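Local coordinates for synaptic vesicle membrane protein VAT-1 homolog-like (Homo sapiens, PDB 4A27) that probably acts as an oxidoreductase of the zinc-containing alcohol dehydrogenase type, in the quinone oxidoreductase subfamily, at residues Pro104-Tyr109 against Gly288-Ile293; Tyr109-Asp114 against Ser118-Phe123; Val128-Met133 against Gly156-Gln161. All coordinates share one frame; numbering follows the deposited sequence.

Contact 1 of 3, residues Pro104-Tyr109 against Gly288-Ile293; sequences PVEFVY and GRAGLI
Apolar packing centres on Ala290, whose CB enters an angle between two neighbouring side chains. Ala290 CB lies 3.8 Å from Glu106 CG and 3.9 Å from Phe107 CE1, the second approach being oblique to the ring. Glu106 offers only its aliphatic part. A bend at chi2 (-89°) carries its carboxylate away from the helix, while Glu106 CG stands 3.9 Å above the plane of the Phe107 ring, over its centre. Pro104 CD reaches the edge of that ring in its plane, and Phe285 adds an edge-to-face partner. Farther along, Ile293 CG2 meets Tyr109 OH at 3.6 Å, slantwise to the phenol.

In this two-domain medium-chain dehydrogenase fold, the packing joins the GroES-like part to helix 290-305, which follows the last strand of the parallel sheet: here the turn before strand 108-110, and Tyr109 on it, face the first turn of the helix. This turn also meets the second subunit, where Leu292 packs on Leu231 of that chain.

Polar contact across the gap is made through one water. The water donates to Glu106 O at 2.8 Å and to Ala290 O at 2.6 Å, and accepts from Tyr109 OH at 2.7 Å. Three bonds thus fix the water, and the phenol hydroxyl has an acceptor beside the methyl of Ile293. Arg294, one residue beyond the segment, adds a direct tie by hydrogen bonding through NH2 to Val108 O.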
loop_
_atom_site.group_PDB
_atom_site.type_symbol
_atom_site.label_atom_id
_atom_site.label_comp_id
_atom_site.label_asym_id
_atom_site.label_seq_id
_atom_site.Cartn_x
_atom_site.Cartn_y
_atom_site.Cartn_z
ATOM N N PRO A 104 -2.446 -30.265 -4.613
ATOM C CA PRO A 104 -1.009 -30.080 -4.826
ATOM C C PRO A 104 -0.286 -29.725 -3.527
ATOM O O PRO A 104 -0.805 -28.968 -2.715
ATOM C CB PRO A 104 -0.944 -28.934 -5.834
ATOM C CG PRO A 104 -2.219 -28.995 -6.577
ATOM C CD PRO A 104 -3.249 -29.461 -5.564
ATOM N N VAL A 105 0.897 -30.295 -3.335
ATOM C CA VAL A 105 1.626 -30.181 -2.093
ATOM C C VAL A 105 1.952 -28.712 -1.703
ATOM O O VAL A 105 2.147 -28.422 -0.520
ATOM C CB VAL A 105 2.950 -31.003 -2.155
ATOM C CG1 VAL A 105 3.969 -30.301 -3.074
ATOM C CG2 VAL A 105 3.528 -31.244 -0.768
ATOM N N GLU A 106 1.999 -27.790 -2.672
ATOM C CA GLU A 106 2.315 -26.409 -2.337
ATOM C C GLU A 106 1.212 -25.756 -1.509
ATOM O O GLU A 106 1.476 -24.746 -0.876
ATOM C CB GLU A 106 2.710 -25.536 -3.547
ATOM C CG GLU A 106 1.698 -25.400 -4.646
ATOM C CD GLU A 106 1.820 -26.481 -5.708
ATOM O OE1 GLU A 106 2.442 -27.552 -5.431
ATOM O OE2 GLU A 106 1.261 -26.263 -6.811
ATOM N N PHE A 107 0.014 -26.352 -1.483
ATOM C CA PHE A 107 -1.090 -25.831 -0.694
ATOM C C PHE A 107 -1.328 -26.541 0.639
ATOM O O PHE A 107 -2.374 -26.363 1.274
ATOM C CB PHE A 107 -2.362 -25.867 -1.516
ATOM C CG PHE A 107 -2.232 -25.200 -2.824
ATOM C CD1 PHE A 107 -1.802 -23.872 -2.908
ATOM C CD2 PHE A 107 -2.512 -25.900 -3.993
ATOM C CE1 PHE A 107 -1.688 -23.242 -4.139
ATOM C CE2 PHE A 107 -2.387 -25.299 -5.229
ATOM C CZ PHE A 107 -1.976 -23.974 -5.317
ATOM N N VAL A 108 -0.353 -27.320 1.081
ATOM C CA VAL A 108 -0.509 -28.124 2.279
ATOM C C VAL A 108 0.480 -27.696 3.333
ATOM O O VAL A 108 1.624 -27.378 3.020
ATOM C CB VAL A 108 -0.313 -29.653 1.973
ATOM C CG1 VAL A 108 -0.561 -30.466 3.222
ATOM C CG2 VAL A 108 -1.239 -30.093 0.863
ATOM N N TYR A 109 0.057 -27.712 4.588
ATOM C CA TYR A 109 0.899 -27.235 5.671
ATOM C C TYR A 109 0.735 -28.135 6.846
ATOM O O TYR A 109 -0.374 -28.452 7.246
ATOM C CB TYR A 109 0.550 -25.792 6.079
ATOM C CG TYR A 109 0.244 -24.932 4.899
ATOM C CD1 TYR A 109 1.236 -24.263 4.215
ATOM C CD2 TYR A 109 -1.059 -24.803 4.450
ATOM C CE1 TYR A 109 0.927 -23.485 3.104
ATOM C CE2 TYR A 109 -1.360 -24.054 3.361
ATOM C CZ TYR A 109 -0.374 -23.419 2.662
ATOM O OH TYR A 109 -0.711 -22.624 1.567
ATOM N N GLY A 288 -0.475 -17.752 -8.781
ATOM C CA GLY A 288 0.743 -18.520 -8.569
ATOM C C GLY A 288 1.589 -18.133 -7.377
ATOM O O GLY A 288 2.810 -18.375 -7.374
ATOM N N ARG A 289 0.984 -17.572 -6.327
ATOM C CA ARG A 289 1.814 -17.090 -5.210
ATOM C C ARG A 289 1.848 -18.016 -4.002
ATOM O O ARG A 289 1.975 -17.578 -2.853
ATOM C CB ARG A 289 1.455 -15.648 -4.840
ATOM C CG ARG A 289 1.594 -14.665 -6.000
ATOM C CD ARG A 289 3.034 -14.393 -6.438
ATOM N NE ARG A 289 3.064 -14.131 -7.877
ATOM C CZ ARG A 289 4.042 -13.526 -8.540
ATOM N NH1 ARG A 289 5.131 -13.066 -7.935
ATOM N NH2 ARG A 289 3.914 -13.369 -9.847
ATOM N N ALA A 290 1.786 -19.309 -4.267
ATOM C CA ALA A 290 1.856 -20.324 -3.229
ATOM C C ALA A 290 3.077 -20.130 -2.340
ATOM O O ALA A 290 2.975 -20.247 -1.123
ATOM C CB ALA A 290 1.890 -21.706 -3.853
ATOM N N GLY A 291 4.228 -19.831 -2.947
ATOM C CA GLY A 291 5.487 -19.630 -2.194
ATOM C C GLY A 291 5.397 -18.547 -1.119
ATOM O O GLY A 291 5.764 -18.761 0.049
ATOM N N LEU A 292 4.926 -17.376 -1.526
ATOM C CA LEU A 292 4.661 -16.279 -0.601
ATOM C C LEU A 292 3.755 -16.722 0.545
ATOM O O LEU A 292 4.048 -16.454 1.727
ATOM C CB LEU A 292 3.998 -15.118 -1.353
ATOM C CG LEU A 292 3.553 -13.966 -0.441
ATOM C CD1 LEU A 292 4.770 -13.346 0.291
ATOM C CD2 LEU A 292 2.800 -12.956 -1.256
ATOM N N ILE A 293 2.649 -17.387 0.193
ATOM C CA ILE A 293 1.643 -17.770 1.182
ATOM C C ILE A 293 2.263 -18.719 2.197
ATOM O O ILE A 293 1.970 -18.632 3.384
ATOM C CB ILE A 293 0.367 -18.310 0.541
ATOM C CG1 ILE A 293 -0.370 -17.178 -0.207
ATOM C CG2 ILE A 293 -0.564 -19.058 1.581
ATOM C CD1 ILE A 293 -0.619 -15.875 0.645
HETATM O O HOH W 1 1.293 -22.009 -0.120
#

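Contact 2 of 3, residues Tyr109-Asp114 against Ser118-Phe123; sequences YKIPDD and SEAAAF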
loop_
_atom_site.group_PDB
_atom_site.type_symbol
_atom_site.label_atom_id
_atom_site.label_comp_id
_atom_site.label_asym_id
_atom_site.label_seq_id
_atom_site.Cartn_x
_atom_site.Cartn_y
_atom_site.Cartn_z
ATOM N N TYR A 109 0.057 -27.712 4.588
ATOM C CA TYR A 109 0.899 -27.235 5.671
ATOM C C TYR A 109 0.735 -28.135 6.846
ATOM O O TYR A 109 -0.374 -28.452 7.246
ATOM C CB TYR A 109 0.550 -25.792 6.079
ATOM C CG TYR A 109 0.244 -24.932 4.899
ATOM C CD1 TYR A 109 1.236 -24.263 4.215
ATOM C CD2 TYR A 109 -1.059 -24.803 4.450
ATOM C CE1 TYR A 109 0.927 -23.485 3.104
ATOM C CE2 TYR A 109 -1.360 -24.054 3.361
ATOM C CZ TYR A 109 -0.374 -23.419 2.662
ATOM O OH TYR A 109 -0.711 -22.624 1.567
ATOM N N LYS A 110 1.862 -28.555 7.393
ATOM C CA LYS A 110 1.889 -29.401 8.561
ATOM C C LYS A 110 1.432 -28.600 9.733
ATOM O O LYS A 110 1.824 -27.454 9.881
ATOM C CB LYS A 110 3.321 -29.853 8.836
ATOM C CG LYS A 110 3.886 -30.766 7.782
ATOM C CD LYS A 110 5.197 -31.343 8.270
ATOM C CE LYS A 110 5.763 -32.369 7.321
ATOM N NZ LYS A 110 7.051 -32.908 7.846
ATOM N N ILE A 111 0.611 -29.190 10.583
ATOM C CA ILE A 111 0.165 -28.487 11.757
ATOM C C ILE A 111 0.877 -29.001 13.011
ATOM O O ILE A 111 1.321 -30.140 13.084
ATOM C CB ILE A 111 -1.404 -28.459 11.897
ATOM C CG1 ILE A 111 -1.988 -29.865 12.061
ATOM C CG2 ILE A 111 -2.021 -27.738 10.686
ATOM C CD1 ILE A 111 -3.515 -29.910 12.240
ATOM N N PRO A 112 0.996 -28.140 14.014
ATOM C CA PRO A 112 1.544 -28.592 15.294
ATOM C C PRO A 112 0.650 -29.599 16.011
ATOM O O PRO A 112 -0.581 -29.567 15.856
ATOM C CB PRO A 112 1.615 -27.304 16.134
ATOM C CG PRO A 112 1.240 -26.171 15.236
ATOM C CD PRO A 112 0.513 -26.746 14.061
ATOM N N ASP A 113 1.267 -30.439 16.839
ATOM C CA ASP A 113 0.551 -31.469 17.613
ATOM C C ASP A 113 -0.487 -30.867 18.566
ATOM O O ASP A 113 -1.507 -31.485 18.848
ATOM C CB ASP A 113 1.556 -32.326 18.422
ATOM C CG ASP A 113 2.519 -33.149 17.528
ATOM O OD1 ASP A 113 2.227 -33.379 16.326
ATOM O OD2 ASP A 113 3.576 -33.573 18.033
ATOM N N ASP A 114 -0.230 -29.655 19.043
ATOM C CA ASP A 114 -1.129 -28.959 19.961
ATOM C C ASP A 114 -2.423 -28.479 19.289
ATOM O O ASP A 114 -3.378 -28.148 19.975
ATOM C CB ASP A 114 -0.427 -27.724 20.545
ATOM C CG ASP A 114 0.470 -28.053 21.705
ATOM O OD1 ASP A 114 0.723 -29.251 21.961
ATOM O OD2 ASP A 114 0.927 -27.095 22.364
ATOM N N SER A 118 -10.254 -29.166 14.244
ATOM C CA SER A 118 -11.253 -28.102 14.106
ATOM C C SER A 118 -10.578 -26.713 14.109
ATOM O O SER A 118 -10.879 -25.882 13.279
ATOM C CB SER A 118 -12.357 -28.195 15.173
ATOM O OG SER A 118 -11.817 -28.078 16.467
ATOM N N GLU A 119 -9.642 -26.461 15.012
ATOM C CA GLU A 119 -8.841 -25.222 14.947
ATOM C C GLU A 119 -8.122 -25.034 13.612
ATOM O O GLU A 119 -8.028 -23.903 13.106
ATOM C CB GLU A 119 -7.751 -25.231 16.012
ATOM C CG GLU A 119 -8.105 -24.584 17.298
ATOM C CD GLU A 119 -6.906 -24.519 18.251
ATOM O OE1 GLU A 119 -6.247 -25.553 18.488
ATOM O OE2 GLU A 119 -6.630 -23.433 18.764
ATOM N N ALA A 120 -7.528 -26.133 13.108
ATOM C CA ALA A 120 -6.715 -26.105 11.919
ATOM C C ALA A 120 -7.528 -25.738 10.671
ATOM O O ALA A 120 -7.027 -25.017 9.816
ATOM C CB ALA A 120 -5.961 -27.489 11.691
ATOM N N ALA A 121 -8.768 -26.215 10.594
ATOM C CA ALA A 121 -9.656 -25.898 9.463
ATOM C C ALA A 121 -10.161 -24.495 9.588
ATOM O O ALA A 121 -10.809 -23.997 8.690
ATOM C CB ALA A 121 -10.875 -26.853 9.426
ATOM N N ALA A 122 -10.010 -23.928 10.785
ATOM C CA ALA A 122 -10.373 -22.548 11.035
ATOM C C ALA A 122 -9.259 -21.572 10.767
ATOM O O ALA A 122 -9.461 -20.365 10.919
ATOM C CB ALA A 122 -10.790 -22.412 12.477
ATOM N N PHE A 123 -8.058 -22.092 10.523
ATOM C CA PHE A 123 -6.815 -21.306 10.563
ATOM C C PHE A 123 -6.455 -20.585 9.205
ATOM O O PHE A 123 -6.437 -19.359 9.156
ATOM C CB PHE A 123 -5.688 -22.228 10.999
ATOM C CG PHE A 123 -4.463 -21.535 11.441
ATOM C CD1 PHE A 123 -4.396 -20.972 12.706
ATOM C CD2 PHE A 123 -3.361 -21.424 10.604
ATOM C CE1 PHE A 123 -3.241 -20.320 13.138
ATOM C CE2 PHE A 123 -2.193 -20.772 11.040
ATOM C CZ PHE A 123 -2.145 -20.229 12.314
#
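The Glu119 carboxylate is the flat group that meets the opposite segment: Glu119 OE1 comes to 4.1 Å from Asp114 O, and the two oxygens are too far apart for a bond. What holds the group comes from other parts of the chain. OE1 is hydrogen-bonded to Tyr304 OH, and OE2 forms a salt bridge with Lys310 NZ, so both oxygens are engaged and rotation of the carboxylate is restricted. The positive charge of Lys310 would be expected to favour the ionised form. An extended chain beyond CG (chi2 -174°) takes the carboxylate to these partners.

The setting is a strand-loop-helix connection: strand 108-110 of the GroES-like domain ends, and the chain turns into the short helix 117-121. Only three residues separate Asp114 from Ser118, so the contact is a local one, in which the chain folds back and sets the start of the helix beside the segment that has just left the strand.

Apolar contact joins one residue from each side, Ile111 and Ala120, whose CA atoms are 7.3 Å apart. Both are buried; Ile111 also touches Met89 and Arg87 of strand 87-91, while Ala120 rests on Ser69 of strand 67-75. With CG1 of Ile111 set between its backbone N and carbonyl carbon (chi1 63°), two branches face the alanine. Ala120 CB lies 4.1 Å from Ile111 CG2 and only 3.5 Å from Ile111 CD1, tighter than ordinary carbon-carbon contact.

Contact 3 of 3, residues Val128-Met133 against Gly156-Gln161; sequences VTAYVM and GQAVAQ
Segments Val128-Met133 and Gly156-Gln161 are helical, their axes approaching to 8.5 Å and crossing at -50°, with Ala130 CA and Val159 CA 5.1 Å apart. This approach of the CA atoms is consistent with the small side chains at the crossing. Ala130 CB is directed at the other helix and touches two residues: the methyl of Ala158 at 3.7 Å, CB to CB, and the CG2 branch of Val159 at 3.8 Å. In Val159, CG1 lies anti to the backbone N (chi1 166°), which leaves CG2 beside that nitrogen as the branch facing Ala130. Val159 CG2 also comes to 4.2 Å from Ala130 CA, close to the backbone itself. One turn later in the first helix, Met133 lays its terminal CE against Val159 CG2 at 4.3 Å, a looser touch at the margin of the alanine contact.

All four residues are buried, and the interface is wholly apolar. Leu162 extends it against Ala130, and Phe278 of strand 274-278 touches Met133. Helix 154-163 follows strand 145-148 of a six-stranded parallel sheet of order 3-2-1-4-5-6; the arrangement is that of a Rossmann-type nucleotide-binding domain, with helix 124-137 packed closely on the helix that follows its first strand.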
loop_
_atom_site.group_PDB
_atom_site.type_symbol
_atom_site.label_atom_id
_atom_site.label_comp_id
_atom_site.label_asym_id
_atom_site.label_seq_id
_atom_site.Cartn_x
_atom_site.Cartn_y
_atom_site.Cartn_z
ATOM N N VAL A 128 -4.436 -16.147 7.069
ATOM C CA VAL A 128 -3.590 -15.722 5.968
ATOM C C VAL A 128 -4.177 -14.414 5.389
ATOM O O VAL A 128 -3.452 -13.500 5.062
ATOM C CB VAL A 128 -3.422 -16.825 4.857
ATOM C CG1 VAL A 128 -2.706 -16.290 3.677
ATOM C CG2 VAL A 128 -2.652 -18.066 5.400
ATOM N N THR A 129 -5.493 -14.320 5.271
ATOM C CA THR A 129 -6.093 -13.105 4.730
ATOM C C THR A 129 -5.703 -11.907 5.590
ATOM O O THR A 129 -5.266 -10.868 5.109
ATOM C CB THR A 129 -7.626 -13.267 4.656
ATOM O OG1 THR A 129 -7.923 -14.298 3.723
ATOM C CG2 THR A 129 -8.349 -11.971 4.253
ATOM N N ALA A 130 -5.899 -12.063 6.876
ATOM C CA ALA A 130 -5.592 -11.039 7.854
ATOM C C ALA A 130 -4.141 -10.623 7.761
ATOM O O ALA A 130 -3.816 -9.449 7.706
ATOM C CB ALA A 130 -5.908 -11.576 9.261
ATOM N N TYR A 131 -3.261 -11.594 7.672
ATOM C CA TYR A 131 -1.844 -11.307 7.715
ATOM C C TYR A 131 -1.440 -10.573 6.440
ATOM O O TYR A 131 -0.699 -9.559 6.475
ATOM C CB TYR A 131 -1.034 -12.600 7.859
ATOM C CG TYR A 131 0.387 -12.358 8.156
ATOM C CD1 TYR A 131 1.296 -12.054 7.159
ATOM C CD2 TYR A 131 0.842 -12.379 9.468
ATOM C CE1 TYR A 131 2.642 -11.786 7.473
ATOM C CE2 TYR A 131 2.145 -12.125 9.762
ATOM C CZ TYR A 131 3.054 -11.824 8.762
ATOM O OH TYR A 131 4.395 -11.600 9.111
ATOM N N VAL A 132 -1.940 -11.060 5.312
ATOM C CA VAL A 132 -1.500 -10.515 4.064
ATOM C C VAL A 132 -1.988 -9.079 3.927
ATOM O O VAL A 132 -1.239 -8.207 3.424
ATOM C CB VAL A 132 -1.895 -11.379 2.864
ATOM C CG1 VAL A 132 -1.478 -10.671 1.616
ATOM C CG2 VAL A 132 -1.207 -12.757 2.930
ATOM N N MET A 133 -3.218 -8.816 4.370
ATOM C CA MET A 133 -3.739 -7.456 4.288
ATOM C C MET A 133 -2.959 -6.474 5.133
ATOM O O MET A 133 -2.732 -5.339 4.704
ATOM C CB MET A 133 -5.207 -7.411 4.660
ATOM C CG MET A 133 -6.106 -8.139 3.665
ATOM S SD MET A 133 -7.891 -7.827 3.957
ATOM C CE MET A 133 -7.974 -8.436 5.680
ATOM N N GLY A 156 -12.192 -10.767 10.969
ATOM C CA GLY A 156 -12.183 -9.715 11.967
ATOM C C GLY A 156 -11.448 -10.063 13.244
ATOM O O GLY A 156 -10.654 -9.270 13.739
ATOM N N GLN A 157 -11.693 -11.258 13.779
ATOM C CA GLN A 157 -10.990 -11.667 14.981
ATOM C C GLN A 157 -9.513 -11.979 14.702
ATOM O O GLN A 157 -8.655 -11.734 15.571
ATOM C CB GLN A 157 -11.671 -12.894 15.604
ATOM C CG GLN A 157 -12.976 -12.569 16.311
ATOM C CD GLN A 157 -12.744 -11.790 17.587
ATOM O OE1 GLN A 157 -12.268 -12.357 18.570
ATOM N NE2 GLN A 157 -13.053 -10.468 17.573
ATOM N N ALA A 158 -9.210 -12.558 13.535
ATOM C CA ALA A 158 -7.815 -12.790 13.159
ATOM C C ALA A 158 -7.069 -11.450 13.048
ATOM O O ALA A 158 -5.926 -11.321 13.497
ATOM C CB ALA A 158 -7.719 -13.615 11.834
ATOM N N VAL A 159 -7.707 -10.446 12.466
ATOM C CA VAL A 159 -7.120 -9.098 12.370
ATOM C C VAL A 159 -6.816 -8.506 13.787
ATOM O O VAL A 159 -5.709 -7.984 14.042
ATOM C CB VAL A 159 -8.025 -8.133 11.536
ATOM C CG1 VAL A 159 -7.637 -6.640 11.685
ATOM C CG2 VAL A 159 -8.065 -8.483 9.994
ATOM N N ALA A 160 -7.755 -8.643 14.731
ATOM C CA ALA A 160 -7.566 -8.068 16.099
ATOM C C ALA A 160 -6.402 -8.730 16.787
ATOM O O ALA A 160 -5.608 -8.080 17.407
ATOM C CB ALA A 160 -8.818 -8.206 16.957
ATOM N N GLN A 161 -6.277 -10.037 16.646
ATOM C CA GLN A 161 -5.221 -10.762 17.336
ATOM C C GLN A 161 -3.858 -10.383 16.747
ATOM O O GLN A 161 -2.891 -10.265 17.470
ATOM C CB GLN A 161 -5.428 -12.279 17.176
ATOM C CG GLN A 161 -6.619 -12.788 17.957
ATOM C CD GLN A 161 -6.796 -14.267 17.854
ATOM O OE1 GLN A 161 -5.835 -14.990 17.581
ATOM N NE2 GLN A 161 -8.011 -14.752 18.131
#

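How the contacts relate
The three packing sites lie 16 to 19 Å apart, centre to centre. Contact 1 joins the two family regions; contact 2 lies where strand 108-110 runs on into helix 117-121, and contact 3 packs helix 124-137 on helix 154-163. Contacts 1 and 2 share Tyr109. Contacts 1 and 3 touch directly: Ile293 CD1 lies 3.7 Å from Val128 CG1 and 3.9 Å from Val132 CG2, so Ile293 of helix 290-305 also packs on helix 124-137. Contacts 2 and 3 have Lys310 in common: its side chain pairs with Glu119, and its backbone N bonds to Gln161 OE1. An ethanediol, probably from the crystallisation liquor, lies about 3 Å from the Glu106 side chain, nearest atoms.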